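Local coordinates for protein mannan endo-1,6-alpha-mannosidase (PDB 6RY0) that probably cleaves or transfers alpha-1,6-mannosidic linkages as a calcium-binding family 76 glycosidase involved in attaching GPI-anchored glycoproteins to the fungal cell wall, at residues A[72-75]-A[76-80]; A[64-67]-A[68-71]; A[49-52]-A[53-56]; A[84-87]-A[88-91]. All blocks are in the same frame, centred on the assembly; numbering follows the deposited sequence.

Contact 1: A[72-75]-A[76-80]; sequences GDYY and WWEGG. With CA (calcium ion), chain C.
Where the loop runs into helix 76-93, the carbonyl O of Y75 accepts a backbone bond from E78 N at 2.9 Å. The side chains of Y74 and E78 touch. The carboxylate of E78 comes to the edge of the Y74 ring, with OE1 3.4 Å from CD1 and near the ring plane. The two planes stand 74° apart. The E78 chain reaches there because CG lies opposite the backbone N (chi1 -171°) and the rest is extended. Water 1 ties the same carboxylate to the backbone of the loop: it gives a proton to E78 OE1 at 2.7 Å and accepts one from Y75 N. The stretch joins the loop that carries the calcium ligand D73 to helix 76-93 in this family 76 glycosidase. D73 OD1 binds the calcium ion at 2.3 Å, beside four waters and the carbonyl O of H385. The other carboxylate oxygen, D73 OD2, accepts from S387 N, which helps fix the group, and the Y74 hydroxyl bonds to S387 and A389, near the calcium ligand H385. D73 CB also lies over the centre of one face of the Y74 ring. Y75 CB touches W77 CD1 at 3.9 Å, and the indole N-H of W77 is held by D319.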
loop_
_atom_site.group_PDB
_atom_site.type_symbol
_atom_site.label_atom_id
_atom_site.label_comp_id
_atom_site.label_asym_id
_atom_site.label_seq_id
_atom_site.Cartn_x
_atom_site.Cartn_y
_atom_site.Cartn_z
ATOM N N GLY A 72 16.025 -11.558 -9.688
ATOM C CA GLY A 72 14.860 -10.937 -10.273
ATOM C C GLY A 72 14.801 -9.479 -9.879
ATOM O O GLY A 72 15.676 -8.969 -9.191
ATOM N N ASP A 73 13.768 -8.800 -10.324
ATOM C CA ASP A 73 13.717 -7.336 -10.288
ATOM C C ASP A 73 13.175 -6.744 -9.000
ATOM O O ASP A 73 13.261 -5.529 -8.812
ATOM C CB ASP A 73 12.787 -6.861 -11.391
ATOM C CG ASP A 73 13.251 -7.261 -12.779
ATOM O OD1 ASP A 73 14.389 -6.917 -13.097
ATOM O OD2 ASP A 73 12.477 -7.883 -13.530
ATOM N N TYR A 74 12.581 -7.553 -8.127
ATOM C CA TYR A 74 11.664 -7.040 -7.109
ATOM C C TYR A 74 12.125 -7.290 -5.717
ATOM O O TYR A 74 12.709 -8.335 -5.412
ATOM C CB TYR A 74 10.268 -7.680 -7.337
ATOM C CG TYR A 74 9.816 -7.548 -8.769
ATOM C CD1 TYR A 74 9.459 -6.324 -9.314
ATOM C CD2 TYR A 74 9.812 -8.652 -9.617
ATOM C CE1 TYR A 74 9.126 -6.209 -10.661
ATOM C CE2 TYR A 74 9.488 -8.554 -10.951
ATOM C CZ TYR A 74 9.160 -7.319 -11.477
ATOM O OH TYR A 74 8.824 -7.141 -12.802
ATOM N N TYR A 75 11.850 -6.342 -4.840
ATOM C CA TYR A 75 12.168 -6.452 -3.419
ATOM C C TYR A 75 11.015 -7.073 -2.620
ATOM O O TYR A 75 9.856 -7.059 -3.066
ATOM C CB TYR A 75 12.551 -5.069 -2.873
ATOM C CG TYR A 75 13.871 -4.592 -3.398
ATOM C CD1 TYR A 75 15.053 -4.985 -2.798
ATOM C CD2 TYR A 75 13.950 -3.763 -4.512
ATOM C CE1 TYR A 75 16.289 -4.531 -3.281
ATOM C CE2 TYR A 75 15.173 -3.311 -4.980
ATOM C CZ TYR A 75 16.325 -3.694 -4.353
ATOM O OH TYR A 75 17.553 -3.256 -4.821
ATOM N N TRP A 76 11.340 -7.564 -1.435
ATOM C CA TRP A 76 10.415 -8.258 -0.533
ATOM C C TRP A 76 9.109 -7.520 -0.317
ATOM O O TRP A 76 8.032 -8.134 -0.348
ATOM C CB TRP A 76 11.155 -8.437 0.793
ATOM C CG TRP A 76 10.410 -9.074 1.917
ATOM C CD1 TRP A 76 10.087 -10.402 2.059
ATOM C CD2 TRP A 76 9.969 -8.432 3.114
ATOM N NE1 TRP A 76 9.446 -10.610 3.262
ATOM C CE2 TRP A 76 9.397 -9.420 3.936
ATOM C CE3 TRP A 76 10.049 -7.130 3.597
ATOM C CZ2 TRP A 76 8.884 -9.141 5.176
ATOM C CZ3 TRP A 76 9.511 -6.852 4.845
ATOM C CH2 TRP A 76 8.957 -7.871 5.628
ATOM N N TRP A 77 9.149 -6.210 -0.083
ATOM C CA TRP A 77 7.916 -5.509 0.221
ATOM C C TRP A 77 6.931 -5.582 -0.926
ATOM O O TRP A 77 5.716 -5.506 -0.687
ATOM C CB TRP A 77 8.213 -4.032 0.546
ATOM C CG TRP A 77 8.435 -3.212 -0.640
ATOM C CD1 TRP A 77 9.570 -3.104 -1.397
ATOM C CD2 TRP A 77 7.420 -2.446 -1.313
ATOM N NE1 TRP A 77 9.317 -2.313 -2.500
ATOM C CE2 TRP A 77 8.014 -1.872 -2.456
ATOM C CE3 TRP A 77 6.069 -2.178 -1.046
ATOM C CZ2 TRP A 77 7.311 -1.021 -3.313
ATOM C CZ3 TRP A 77 5.390 -1.325 -1.887
ATOM C CH2 TRP A 77 6.012 -0.766 -2.996
ATOM N N GLU A 78 7.413 -5.707 -2.167
ATOM C CA GLU A 78 6.504 -5.740 -3.315
ATOM C C GLU A 78 5.718 -7.049 -3.349
ATOM O O GLU A 78 4.621 -7.098 -3.881
ATOM C CB GLU A 78 7.288 -5.455 -4.594
ATOM C CG GLU A 78 6.381 -5.245 -5.794
ATOM C CD GLU A 78 7.090 -4.691 -7.010
ATOM O OE1 GLU A 78 8.197 -4.170 -6.939
ATOM O OE2 GLU A 78 6.416 -4.767 -8.110
ATOM N N GLY A 79 6.282 -8.100 -2.755
ATOM C CA GLY A 79 5.504 -9.296 -2.542
ATOM C C GLY A 79 4.330 -9.028 -1.619
ATOM O O GLY A 79 3.210 -9.476 -1.863
ATOM N N GLY A 80 4.572 -8.284 -0.547
ATOM C CA GLY A 80 3.503 -7.910 0.350
ATOM C C GLY A 80 2.438 -7.062 -0.327
ATOM O O GLY A 80 1.228 -7.229 -0.098
HETATM CA CA CA C . 16.114 -5.662 -13.830
HETATM O O HOH W 1 10.599 -3.853 -5.666
HETATM O O HOH W 2 16.962 -5.936 -11.623
HETATM O O HOH W 3 16.817 -8.027 -13.624
HETATM O O HOH W 4 15.725 -6.761 -15.763
HETATM O O HOH W 5 16.087 -4.073 -12.490
#

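Contact 2: A[64-67]-A[68-71]; sequences PGPP and TEHK
T68 sets its OG1 against the ring of P66, 3.4 Å from CG, and the two side chains cross at about a right angle. The hydroxyl sits between the backbone N and the carbonyl carbon (chi1 46°), which turns it back toward the proline. E69 follows and meets the same residue in two ways. Its N-H bonds to P66 O at 3.0 Å, while its carboxylate crosses the ring at a slant, with OE2 3.6 Å from P66 CG. H70 N bonds to P67 O at 3.0 Å. The imidazole of H70 folds over the same oxygen, which sits 3.7 Å above the ring and over its centre. K71 N then reaches back to P66 O in a weak bond of 3.4 Å. K71 CB packs on the carbonyl of G65, 3.4 Å from its O. The extended chain carries NZ to E69 OE1, a salt bridge on the long side at 3.2 Å. The peptide before P66 is cis, and P67 to E69 form a short 3-10 turn. P66, P67 and T68 also lean on Y75, and P64 pairs its backbone with Y74. The prolines lack an N-H and take part here through their carbonyls and rings. This surface loop before the calcium ligand D73 is thus held by backbone bonds and ring packing, with an exposed charged pair added.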
loop_
_atom_site.group_PDB
_atom_site.type_symbol
_atom_site.label_atom_id
_atom_site.label_comp_id
_atom_site.label_asym_id
_atom_site.label_seq_id
_atom_site.Cartn_x
_atom_site.Cartn_y
_atom_site.Cartn_z
ATOM N N PRO A 64 9.962 -12.480 -7.965
ATOM C CA PRO A 64 11.363 -12.798 -8.224
ATOM C C PRO A 64 12.306 -11.672 -7.773
ATOM O O PRO A 64 12.095 -10.498 -8.110
ATOM C CB PRO A 64 11.392 -13.029 -9.741
ATOM C CG PRO A 64 10.030 -13.531 -10.071
ATOM C CD PRO A 64 9.128 -12.698 -9.156
ATOM N N GLY A 65 13.365 -12.052 -7.068
ATOM C CA GLY A 65 14.273 -11.079 -6.525
ATOM C C GLY A 65 14.913 -11.607 -5.277
ATOM O O GLY A 65 14.693 -12.756 -4.909
ATOM N N PRO A 66 15.674 -10.764 -4.590
ATOM C CA PRO A 66 15.890 -9.343 -4.889
ATOM C C PRO A 66 16.949 -9.126 -5.966
ATOM O O PRO A 66 17.777 -10.010 -6.231
ATOM C CB PRO A 66 16.352 -8.786 -3.561
ATOM C CG PRO A 66 17.094 -9.958 -2.953
ATOM C CD PRO A 66 16.365 -11.182 -3.365
ATOM N N PRO A 67 16.946 -7.927 -6.564
ATOM C CA PRO A 67 17.917 -7.679 -7.638
ATOM C C PRO A 67 19.357 -7.644 -7.152
ATOM O O PRO A 67 20.269 -7.903 -7.934
ATOM C CB PRO A 67 17.490 -6.331 -8.194
ATOM C CG PRO A 67 16.574 -5.742 -7.191
ATOM C CD PRO A 67 15.944 -6.849 -6.455
ATOM N N THR A 68 19.554 -7.394 -5.865
ATOM C CA THR A 68 20.868 -7.451 -5.241
ATOM C C THR A 68 21.486 -8.837 -5.314
ATOM O O THR A 68 22.709 -8.955 -5.283
ATOM C CB THR A 68 20.776 -7.022 -3.764
ATOM O OG1 THR A 68 19.654 -7.672 -3.139
ATOM C CG2 THR A 68 20.572 -5.530 -3.691
ATOM N N GLU A 69 20.660 -9.871 -5.425
ATOM C CA GLU A 69 21.117 -11.251 -5.567
ATOM C C GLU A 69 20.969 -11.759 -7.009
ATOM O O GLU A 69 21.172 -12.940 -7.296
ATOM C CB GLU A 69 20.342 -12.161 -4.621
ATOM C CG GLU A 69 20.607 -11.844 -3.177
ATOM C CD GLU A 69 19.684 -12.569 -2.219
ATOM O OE1 GLU A 69 19.218 -13.673 -2.555
ATOM O OE2 GLU A 69 19.394 -12.026 -1.148
ATOM N N HIS A 70 20.575 -10.869 -7.920
ATOM C CA HIS A 70 20.363 -11.269 -9.323
ATOM C C HIS A 70 19.374 -12.409 -9.481
ATOM O O HIS A 70 19.485 -13.231 -10.388
ATOM C CB HIS A 70 21.707 -11.479 -10.000
ATOM C CG HIS A 70 22.533 -10.248 -9.950
ATOM N ND1 HIS A 70 23.376 -9.943 -8.908
ATOM C CD2 HIS A 70 22.588 -9.196 -10.798
ATOM C CE1 HIS A 70 23.912 -8.755 -9.110
ATOM N NE2 HIS A 70 23.459 -8.285 -10.257
ATOM N N LYS A 71 18.352 -12.385 -8.625
ATOM C CA LYS A 71 17.285 -13.373 -8.661
ATOM C C LYS A 71 16.044 -12.853 -9.352
ATOM O O LYS A 71 15.095 -13.624 -9.537
ATOM C CB LYS A 71 16.959 -13.843 -7.239
ATOM C CG LYS A 71 18.050 -14.716 -6.650
ATOM C CD LYS A 71 17.755 -15.134 -5.197
ATOM C CE LYS A 71 18.807 -16.161 -4.677
ATOM N NZ LYS A 71 18.549 -16.672 -3.313
#

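Contact 3: A[49-52]-A[53-56]; sequences LFYK and GNQS
Q55 NE2 donates to two waters, which link it to N54 OD1 and K52 NZ. Water 6 accepts from Q55 NE2 at 2.8 Å and lies 2.8 Å from N54 OD1. Water 7 accepts from Q55 NE2 and also from K52 NZ, the latter at 2.7 Å. K52 and Q55 lie side by side and point the same way, with K52 CD 3.9 Å from Q55 NE2. The lysine chain bends at chi2 (-57°), which brings NZ back to L49 O; that bond is 3.0 Å and runs nearly along the C=O axis. All this hangs on a type I beta turn from K52 to Q55, closed by Q55 N to K52 O at 3.0 Å. The turn lies in the long loop between helix 33-48 and helix 76-93. The Y51 ring packs against the turn at G53. G53 N sits 3.4 Å above the centre of one face, and G53 CA makes a CH-pi contact over that face. Y51 OH comes within 3.6 Å of G53 CA, so the glycine backbone packs straight on the ring. The N54 amide is almost parallel to the ring, 14° from its plane, with OD1 near CE2 and CD2. Y51 OH bonds to G61 N and thereby ties the turn to a later part of the loop. N54 also touches V101 and E104 of helix 99-108.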
loop_
_atom_site.group_PDB
_atom_site.type_symbol
_atom_site.label_atom_id
_atom_site.label_comp_id
_atom_site.label_asym_id
_atom_site.label_seq_id
_atom_site.Cartn_x
_atom_site.Cartn_y
_atom_site.Cartn_z
ATOM N N LEU A 49 1.288 -14.805 -13.406
ATOM C CA LEU A 49 2.364 -15.425 -14.168
ATOM C C LEU A 49 3.747 -14.966 -13.674
ATOM O O LEU A 49 4.738 -15.680 -13.845
ATOM C CB LEU A 49 2.252 -15.129 -15.658
ATOM C CG LEU A 49 1.047 -15.746 -16.360
ATOM C CD1 LEU A 49 1.007 -15.226 -17.810
ATOM C CD2 LEU A 49 1.098 -17.260 -16.344
ATOM N N PHE A 50 3.849 -13.757 -13.106
ATOM C CA PHE A 50 5.136 -13.298 -12.599
ATOM C C PHE A 50 5.571 -14.037 -11.338
ATOM O O PHE A 50 6.752 -14.032 -10.995
ATOM C CB PHE A 50 5.069 -11.800 -12.289
ATOM C CG PHE A 50 4.939 -10.933 -13.506
ATOM C CD1 PHE A 50 6.051 -10.536 -14.225
ATOM C CD2 PHE A 50 3.714 -10.469 -13.904
ATOM C CE1 PHE A 50 5.927 -9.732 -15.343
ATOM C CE2 PHE A 50 3.588 -9.678 -15.037
ATOM C CZ PHE A 50 4.696 -9.313 -15.758
ATOM N N TYR A 51 4.610 -14.558 -10.605
ATOM C CA TYR A 51 4.799 -15.099 -9.269
ATOM C C TYR A 51 5.074 -16.596 -9.341
ATOM O O TYR A 51 4.301 -17.334 -9.922
ATOM C CB TYR A 51 3.551 -14.841 -8.447
ATOM C CG TYR A 51 3.608 -15.418 -7.063
ATOM C CD1 TYR A 51 4.396 -14.848 -6.078
ATOM C CD2 TYR A 51 2.836 -16.522 -6.715
ATOM C CE1 TYR A 51 4.438 -15.382 -4.790
ATOM C CE2 TYR A 51 2.871 -17.058 -5.441
ATOM C CZ TYR A 51 3.674 -16.485 -4.480
ATOM O OH TYR A 51 3.730 -16.959 -3.204
ATOM N N LYS A 52 6.182 -17.021 -8.732
ATOM C CA LYS A 52 6.604 -18.410 -8.733
ATOM C C LYS A 52 6.554 -19.025 -7.345
ATOM O O LYS A 52 6.904 -20.193 -7.193
ATOM C CB LYS A 52 8.057 -18.501 -9.272
ATOM C CG LYS A 52 8.323 -17.714 -10.547
ATOM C CD LYS A 52 7.406 -18.144 -11.630
ATOM C CE LYS A 52 7.773 -17.486 -12.952
ATOM N NZ LYS A 52 6.771 -17.823 -13.986
ATOM N N GLY A 53 6.138 -18.278 -6.330
ATOM C CA GLY A 53 6.337 -18.710 -4.961
ATOM C C GLY A 53 5.577 -19.898 -4.501
ATOM O O GLY A 53 5.899 -20.473 -3.459
ATOM N N ASN A 54 4.535 -20.251 -5.223
ATOM C CA ASN A 54 3.751 -21.440 -4.914
ATOM C C ASN A 54 4.294 -22.693 -5.563
ATOM O O ASN A 54 3.730 -23.757 -5.356
ATOM C CB ASN A 54 2.298 -21.229 -5.344
ATOM C CG ASN A 54 2.172 -20.954 -6.814
ATOM O OD1 ASN A 54 2.971 -20.181 -7.387
ATOM N ND2 ASN A 54 1.188 -21.573 -7.448
ATOM N N GLN A 55 5.352 -22.574 -6.366
ATOM C CA GLN A 55 5.912 -23.729 -7.054
ATOM C C GLN A 55 6.958 -24.406 -6.198
ATOM O O GLN A 55 7.592 -23.788 -5.348
ATOM C CB GLN A 55 6.542 -23.285 -8.352
ATOM C CG GLN A 55 5.548 -22.733 -9.312
ATOM C CD GLN A 55 6.182 -22.370 -10.603
ATOM O OE1 GLN A 55 7.289 -22.830 -10.928
ATOM N NE2 GLN A 55 5.502 -21.555 -11.364
ATOM N N SER A 56 7.131 -25.697 -6.447
ATOM C CA SER A 56 8.046 -26.497 -5.660
ATOM C C SER A 56 9.428 -25.867 -5.701
ATOM O O SER A 56 9.901 -25.439 -6.744
ATOM C CB SER A 56 8.097 -27.911 -6.205
ATOM O OG SER A 56 8.744 -27.902 -7.459
HETATM O O HOH W 6 3.177 -20.477 -10.169
HETATM O O HOH W 7 6.658 -20.552 -13.901
#

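Contact 4: A[84-87]-A[88-91]; sequences GTYV and DYWH
The rings of Y86 and Y89 meet obliquely, CD2 to CD2 at 4.4 Å. The indole of W90 is placed differently: V87 O lies at its edge, in the ring plane, 3.8 Å from CE3. W90 CG points opposite the backbone N (chi1 164°), which swings the ring along the helix side past that carbonyl. Y89 CB lies close to two carbonyls of the preceding turn, 3.5 Å from T85 O and slightly farther from Y86 O. H91 CB packs on V87 O at 3.4 Å. D88 CB likewise lies near the carbonyls of G84 and T85. The segment is a regular stretch of helix 76-93, with an unbroken ladder of i to i+4 bonds. D88 N bonds to G84 O, Y89 N to T85 O at 2.8 Å, W90 N to Y86 O and H91 N to V87 O. The side chains spread from this rod to several neighbours in the helical fold. On helix 33-48, Y86 bonds through its hydroxyl to A44 O, and Y89 touches R41 and A44 while its own hydroxyl bonds to D95. V87 packs on I102 and M106 of helix 99-108, and T85 touches M393 and L396 of helix 389-401 while its OG1 bonds back to A81 O. In the conformer given, the buried D88 carboxylate forms a salt bridge with R329 and a hydrogen bond with N143.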
loop_
_atom_site.group_PDB
_atom_site.type_symbol
_atom_site.label_atom_id
_atom_site.label_comp_id
_atom_site.label_asym_id
_atom_site.label_seq_id
_atom_site.Cartn_x
_atom_site.Cartn_y
_atom_site.Cartn_z
ATOM N N GLY A 84 -1.638 -8.049 -0.878
ATOM C CA GLY A 84 -2.770 -7.186 -0.599
ATOM C C GLY A 84 -3.616 -6.909 -1.832
ATOM O O GLY A 84 -4.842 -6.846 -1.762
ATOM N N THR A 85 -2.971 -6.752 -2.982
ATOM C CA THR A 85 -3.701 -6.547 -4.231
ATOM C C THR A 85 -4.688 -7.693 -4.482
ATOM O O THR A 85 -5.816 -7.467 -4.921
ATOM C CB THR A 85 -2.739 -6.399 -5.415
ATOM O OG1 THR A 85 -1.858 -5.298 -5.175
ATOM C CG2 THR A 85 -3.479 -6.106 -6.693
ATOM N N TYR A 86 -4.273 -8.930 -4.188
ATOM C CA TYR A 86 -5.117 -10.075 -4.379
ATOM C C TYR A 86 -6.179 -10.266 -3.294
ATOM O O TYR A 86 -7.256 -10.792 -3.578
ATOM C CB TYR A 86 -4.316 -11.382 -4.563
ATOM C CG TYR A 86 -3.795 -11.503 -5.988
ATOM C CD1 TYR A 86 -2.654 -10.833 -6.400
ATOM C CD2 TYR A 86 -4.466 -12.272 -6.932
ATOM C CE1 TYR A 86 -2.211 -10.904 -7.696
ATOM C CE2 TYR A 86 -4.020 -12.354 -8.242
ATOM C CZ TYR A 86 -2.901 -11.660 -8.614
ATOM O OH TYR A 86 -2.401 -11.715 -9.880
ATOM N N VAL A 87 -5.898 -9.841 -2.075
ATOM C CA VAL A 87 -6.947 -9.776 -1.060
ATOM C C VAL A 87 -8.058 -8.832 -1.517
ATOM O O VAL A 87 -9.254 -9.140 -1.414
ATOM C CB VAL A 87 -6.339 -9.341 0.287
ATOM C CG1 VAL A 87 -7.417 -9.043 1.317
ATOM C CG2 VAL A 87 -5.388 -10.419 0.827
ATOM N N ASP A 88 -7.665 -7.678 -2.055
ATOM C CA ASP A 88 -8.639 -6.743 -2.629
ATOM C C ASP A 88 -9.338 -7.339 -3.855
ATOM O O ASP A 88 -10.547 -7.183 -4.007
ATOM C CB ASP A 88 -8.013 -5.389 -2.976
ATOM C CG ASP A 88 -8.279 -4.318 -1.950
ATOM O OD1 ASP A 88 -9.232 -4.437 -1.146
ATOM O OD2 ASP A 88 -7.510 -3.315 -1.993
ATOM N N TYR A 89 -8.587 -7.999 -4.729
ATOM C CA TYR A 89 -9.176 -8.613 -5.929
ATOM C C TYR A 89 -10.332 -9.530 -5.559
ATOM O O TYR A 89 -11.422 -9.436 -6.146
ATOM C CB TYR A 89 -8.105 -9.358 -6.719
ATOM C CG TYR A 89 -8.672 -10.213 -7.832
ATOM C CD1 TYR A 89 -9.123 -9.656 -9.000
ATOM C CD2 TYR A 89 -8.778 -11.593 -7.682
ATOM C CE1 TYR A 89 -9.700 -10.455 -10.006
ATOM C CE2 TYR A 89 -9.354 -12.386 -8.661
ATOM C CZ TYR A 89 -9.835 -11.799 -9.810
ATOM O OH TYR A 89 -10.454 -12.514 -10.801
ATOM N N TRP A 90 -10.120 -10.431 -4.604
ATOM C CA TRP A 90 -11.186 -11.327 -4.194
ATOM C C TRP A 90 -12.358 -10.554 -3.595
ATOM O O TRP A 90 -13.518 -10.863 -3.865
ATOM C CB TRP A 90 -10.638 -12.373 -3.221
ATOM C CG TRP A 90 -11.717 -13.075 -2.466
ATOM C CD1 TRP A 90 -12.559 -14.068 -2.896
ATOM C CD2 TRP A 90 -12.101 -12.784 -1.121
ATOM N NE1 TRP A 90 -13.422 -14.417 -1.887
ATOM C CE2 TRP A 90 -13.166 -13.633 -0.787
ATOM C CE3 TRP A 90 -11.651 -11.855 -0.181
ATOM C CZ2 TRP A 90 -13.792 -13.592 0.480
ATOM C CZ3 TRP A 90 -12.262 -11.805 1.049
ATOM C CH2 TRP A 90 -13.300 -12.670 1.382
ATOM N N HIS A 91 -12.067 -9.572 -2.748
ATOM C CA HIS A 91 -13.102 -8.755 -2.135
ATOM C C HIS A 91 -13.981 -8.054 -3.172
ATOM O O HIS A 91 -15.173 -7.884 -2.974
ATOM C CB HIS A 91 -12.406 -7.760 -1.210
ATOM C CG HIS A 91 -13.255 -6.694 -0.616
ATOM N ND1 HIS A 91 -14.228 -6.941 0.313
ATOM C CD2 HIS A 91 -13.197 -5.349 -0.750
ATOM C CE1 HIS A 91 -14.750 -5.790 0.717
ATOM N NE2 HIS A 91 -14.142 -4.800 0.083
#

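Overall arrangement
Contacts 1 and 4 are buried and share helix 76-93, with centres about 17 Å apart. Contact 1 covers its start beside the calcium site, and contact 4 a regular length farther on, away from the annotated sites. Contacts 2 and 3 belong to the loop between helix 33-48 and helix 76-93. Contact 2 is at the surface; contact 3 is partly buried. Contact 2 leads straight into contact 1: P64 O probably accepts from Y74 N, and P67 packs on Y75. P64 CD also touches F50 O of contact 3. Contact 3 joins a beta turn packed on a tyrosine ring with water-linked polar ends; contact 2 mixes proline packing, backbone bonds and an exposed charged pair.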